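Local structure of fructose-bisphosphate aldolase (Slackia heliotrinireducens, 4MOZ) at residues P2-D7 with D25-A30; G170-L175 with A206-V211. The protein belongs to the DeoC/LacD family of aldolases and folds as a closed eight-stranded parallel beta/alpha (TIM) barrel. All coordinates share one frame; numbering follows the deposited sequence.

The two contacts follow one another along the chain, contact 1 closing before contact 2 opens, so they neither cross nor nest. From the N terminus, residues 2-7, extended and then entering a 3-10 turn, are met again by helix 20-30, which precedes the first barrel strand, 37-41, and closes a loop of 17 intervening residues. Much later, contact 2 joins neighbouring strands 172-177 and 208-210 across the 30 residues that include helix 191-204. The centres are about 15 Å apart. N26 ND2 probably hydrogen-bonds G170 O (2.8 Å), and A30 CB packs on I172 CD1 at 3.7 Å. Helix 20-30 thus packs against the N-terminal ends of strands 172-177 and 208-210, on the side facing the barrel interior.

Contact 1: residues P2-D7 with D25-A30; sequences PKITRD and DNYMKA
I4 and the selenomethionine M28 lie alongside each other, pointing opposite ways, where the N-terminal segment of this TIM-barrel protein runs beside helix 20-30. Backbone hydrogen bonding of I4 with G33, just past the end of that helix, helps to place the segment. CD1 of I4 reaches the selenium, SE, of M28 at 3.8 Å. The CB of I4 already faces the helix, and a chi1 of 56° tucks CG1 in between the two backbone branches and sends CD1 toward it. M28 is bent at chi2 and chi3, and this fold brings its methyl CE to 3.5 Å from the carbonyl O of I4. The same CD1 of I4 meets the ring of Y27 at its edge, near the ring plane, 4.3 Å from CE1. Beyond this apolar patch R6 passes M28, with CG of R6 4.3 Å from CG of M28, and the arginine chain bends at chi3 to carry the guanidinium to the carboxylate of D25. In this salt bridge both terminal nitrogens, NH1 and NH2, donate to the same oxygen, with the two group planes turned 64° apart. NH2 of R6 has a second acidic partner in E21, one turn earlier on the helix, so its positive charge is shared between two carboxylates, which probably restricts its rotation. M28 is buried, whereas the ion pair lies toward the surface. OD1 of D25 takes NH1 of R6 at 2.7 Å, nearly in line with its own C-O bond, and NH2 at 3.0 Å from above the carboxylate plane.

Contact 2: residues G170-L175 with A206-V211; sequences GLIVVL and ADFVKV
V173 and D207 tie together the start of two adjacent parallel strands in a beta-alpha-beta unit of the TIM barrel. The carboxylate of D207 reaches across, its OD2 taking the backbone N of V173 at 2.7 Å through the anti lone pair. In return, O of V173 accepts two donors in its carbonyl plane, the backbone N of D207 at 3.0 Å and that of F208 at 3.1 Å; the D207 bond is the more bent, 133° at the hydrogen against 161°. Farther along, N of L175 binds O of F208, and O of L175 receives N of K210 at 2.8 Å, with an angle of 169° at the hydrogen. On the face bearing L175 and V209, CD1 of L175 closes to 3.7 Å from CB of A206. This packing and the backbone ladder form the tight part of the contact. Every touching residue is buried, so the contact has no solvent side; its looser part is the side-chain packing round F208. V174 and F208 cross on the other face of the sheet with CG2 of V174 4.1 Å from CB of F208. I172 approaches the F208 ring obliquely, its CD1 lying 4.4 Å from CE2. OD1 of D207 bonds OH of Y23 and forms a salt bridge with R89 of a second subunit, another copy of this protein, while H167 also binds OD2; these partners probably fix the carboxylate. Strands 138-145 and 237-240 flank the pair, helix 152-168 packs on V173, and helix 191-204, the crossover between the two strands, covers L175 and V209.

Contact 1: residues P2-D7 with D25-A30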
# COMPACT_ATOMS: atom_id res chain seq x y z
N PRO C 2 19.79 28.61 30.40
CA PRO C 2 20.16 29.71 29.51
C PRO C 2 18.96 30.55 29.12
O PRO C 2 17.85 30.33 29.61
CB PRO C 2 20.72 29.00 28.26
CG PRO C 2 21.01 27.61 28.69
CD PRO C 2 20.03 27.29 29.78
N LYS C 3 19.19 31.52 28.24
CA LYS C 3 18.12 32.28 27.63
C LYS C 3 18.47 32.61 26.19
O LYS C 3 19.61 32.98 25.89
CB LYS C 3 17.84 33.57 28.40
CG LYS C 3 16.67 34.37 27.86
CD LYS C 3 16.31 35.53 28.77
CE LYS C 3 15.35 36.48 28.07
NZ LYS C 3 16.06 37.38 27.12
N ILE C 4 17.49 32.46 25.30
CA ILE C 4 17.62 32.87 23.91
C ILE C 4 16.48 33.84 23.57
O ILE C 4 15.43 33.83 24.23
CB ILE C 4 17.60 31.67 22.93
CG1 ILE C 4 16.34 30.82 23.13
CG2 ILE C 4 18.85 30.82 23.10
CD1 ILE C 4 15.93 30.00 21.92
N THR C 5 16.70 34.68 22.58
CA THR C 5 15.64 35.55 22.05
C THR C 5 15.08 34.92 20.78
O THR C 5 15.65 33.97 20.25
CB THR C 5 16.17 36.96 21.73
OG1 THR C 5 17.28 36.86 20.83
CG2 THR C 5 16.63 37.67 23.01
N ARG C 6 13.95 35.45 20.30
CA ARG C 6 13.33 34.96 19.08
C ARG C 6 14.30 34.97 17.90
O ARG C 6 14.38 33.99 17.16
CB ARG C 6 12.08 35.78 18.74
CG ARG C 6 10.93 35.59 19.70
CD ARG C 6 9.71 36.38 19.25
NE ARG C 6 9.11 35.85 18.03
CZ ARG C 6 8.19 34.89 18.00
NH1 ARG C 6 7.75 34.34 19.13
NH2 ARG C 6 7.70 34.48 16.84
N ASP C 7 15.04 36.07 17.75
CA ASP C 7 16.02 36.23 16.66
C ASP C 7 17.14 35.19 16.66
O ASP C 7 17.77 34.96 15.63
CB ASP C 7 16.62 37.64 16.69
CG ASP C 7 15.62 38.72 16.30
OD1 ASP C 7 14.39 38.46 16.30
OD2 ASP C 7 16.06 39.85 16.00
N ASP C 25 7.40 30.68 17.69
CA ASP C 25 6.51 30.56 18.85
C ASP C 25 6.67 29.19 19.51
O ASP C 25 6.83 29.10 20.72
CB ASP C 25 5.05 30.76 18.43
CG ASP C 25 4.71 32.20 18.10
OD1 ASP C 25 5.52 33.11 18.37
OD2 ASP C 25 3.61 32.43 17.55
N ASN C 26 6.63 28.14 18.69
CA ASN C 26 6.66 26.76 19.20
C ASN C 26 8.03 26.34 19.73
O ASN C 26 8.11 25.61 20.72
CB ASN C 26 6.17 25.79 18.13
CG ASN C 26 4.67 25.89 17.90
OD1 ASN C 26 3.89 26.10 18.83
ND2 ASN C 26 4.25 25.75 16.64
N TYR C 27 9.08 26.82 19.08
CA TYR C 27 10.44 26.56 19.54
C TYR C 27 10.70 27.25 20.88
O TYR C 27 11.31 26.66 21.78
CB TYR C 27 11.45 27.03 18.50
CG TYR C 27 12.82 26.41 18.67
CD1 TYR C 27 13.74 26.96 19.56
CD2 TYR C 27 13.19 25.28 17.94
CE1 TYR C 27 15.00 26.39 19.72
CE2 TYR C 27 14.44 24.71 18.09
CZ TYR C 27 15.34 25.27 18.98
OH TYR C 27 16.58 24.70 19.12
N MSE C 28 10.23 28.49 21.01
CA MSE C 28 10.33 29.24 22.27
C MSE C 28 9.53 28.58 23.39
O MSE C 28 10.02 28.45 24.50
CB MSE C 28 9.90 30.70 22.08
CG MSE C 28 10.82 31.53 21.19
SE MSE C 28 12.58 31.85 21.96
CE MSE C 28 12.10 33.26 23.23
N LYS C 29 8.30 28.16 23.08
CA LYS C 29 7.46 27.47 24.06
C LYS C 29 8.12 26.17 24.52
O LYS C 29 8.29 25.94 25.72
CB LYS C 29 6.08 27.17 23.49
CG LYS C 29 5.11 28.33 23.48
CD LYS C 29 3.78 27.85 22.91
CE LYS C 29 2.89 28.99 22.46
NZ LYS C 29 1.70 28.44 21.76
N ALA C 30 8.51 25.33 23.56
CA ALA C 30 9.06 24.01 23.85
C ALA C 30 10.32 24.07 24.70
O ALA C 30 10.51 23.24 25.59
CB ALA C 30 9.34 23.25 22.56

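Contact 2: residues G170-L175 with A206-V211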
# COMPACT_ATOMS: atom_id res chain seq x y z
N GLY C 170 4.83 24.73 10.87
CA GLY C 170 5.51 25.46 11.95
C GLY C 170 5.56 24.70 13.27
O GLY C 170 5.69 25.31 14.33
N LEU C 171 5.46 23.38 13.20
CA LEU C 171 5.58 22.52 14.37
C LEU C 171 7.01 22.03 14.50
O LEU C 171 7.67 21.78 13.49
CB LEU C 171 4.64 21.32 14.26
CG LEU C 171 3.14 21.59 14.28
CD1 LEU C 171 2.39 20.36 13.78
CD2 LEU C 171 2.66 22.00 15.66
N ILE C 172 7.50 21.90 15.73
CA ILE C 172 8.82 21.31 15.93
C ILE C 172 8.73 19.79 15.84
O ILE C 172 7.64 19.22 15.94
CB ILE C 172 9.48 21.77 17.26
CG1 ILE C 172 8.80 21.14 18.47
CG2 ILE C 172 9.52 23.30 17.36
CD1 ILE C 172 9.71 20.99 19.67
N VAL C 173 9.87 19.13 15.62
CA VAL C 173 9.90 17.68 15.51
C VAL C 173 11.00 17.06 16.36
O VAL C 173 12.17 17.41 16.22
CB VAL C 173 10.07 17.22 14.05
CG1 VAL C 173 10.02 15.69 13.96
CG2 VAL C 173 8.99 17.83 13.16
N VAL C 174 10.60 16.14 17.22
CA VAL C 174 11.53 15.34 18.01
C VAL C 174 11.48 13.90 17.50
O VAL C 174 10.41 13.28 17.45
CB VAL C 174 11.18 15.35 19.52
CG1 VAL C 174 12.21 14.56 20.32
CG2 VAL C 174 11.07 16.78 20.05
N LEU C 175 12.64 13.37 17.10
CA LEU C 175 12.72 11.97 16.71
C LEU C 175 13.41 11.15 17.79
O LEU C 175 14.49 11.50 18.25
CB LEU C 175 13.47 11.82 15.38
CG LEU C 175 12.85 12.46 14.13
CD1 LEU C 175 13.77 12.25 12.94
CD2 LEU C 175 11.46 11.91 13.85
N ALA C 206 15.11 16.75 11.65
CA ALA C 206 14.55 16.92 13.00
C ALA C 206 15.11 18.15 13.71
O ALA C 206 16.25 18.56 13.47
CB ALA C 206 14.78 15.67 13.84
N ASP C 207 14.30 18.74 14.58
CA ASP C 207 14.75 19.81 15.46
C ASP C 207 15.53 19.26 16.65
O ASP C 207 16.51 19.86 17.09
CB ASP C 207 13.55 20.62 15.93
CG ASP C 207 12.83 21.27 14.79
OD1 ASP C 207 13.46 22.08 14.07
OD2 ASP C 207 11.64 20.96 14.59
N PHE C 208 15.07 18.11 17.16
CA PHE C 208 15.72 17.42 18.26
C PHE C 208 15.75 15.92 18.01
O PHE C 208 14.88 15.38 17.32
CB PHE C 208 15.00 17.70 19.59
CG PHE C 208 15.07 19.14 20.02
CD1 PHE C 208 16.18 19.61 20.72
CD2 PHE C 208 14.04 20.02 19.73
CE1 PHE C 208 16.26 20.94 21.12
CE2 PHE C 208 14.10 21.35 20.13
CZ PHE C 208 15.21 21.81 20.82
N VAL C 209 16.77 15.26 18.56
CA VAL C 209 16.89 13.81 18.48
C VAL C 209 17.09 13.23 19.88
O VAL C 209 17.95 13.69 20.64
CB VAL C 209 18.02 13.36 17.52
CG1 VAL C 209 19.36 14.01 17.87
CG2 VAL C 209 18.15 11.84 17.51
N LYS C 210 16.26 12.25 20.23
CA LYS C 210 16.39 11.55 21.50
C LYS C 210 17.08 10.21 21.27
O LYS C 210 16.61 9.39 20.49
CB LYS C 210 15.00 11.40 22.16
CG LYS C 210 14.83 10.25 23.15
CD LYS C 210 15.79 10.26 24.33
CE LYS C 210 15.43 9.15 25.31
NZ LYS C 210 16.60 8.35 25.76
N VAL C 211 18.20 10.01 21.95
CA VAL C 211 18.98 8.77 21.85
C VAL C 211 19.22 8.19 23.24
O VAL C 211 19.02 8.87 24.24
CB VAL C 211 20.35 8.99 21.16
CG1 VAL C 211 20.18 9.37 19.70
CG2 VAL C 211 21.18 10.03 21.90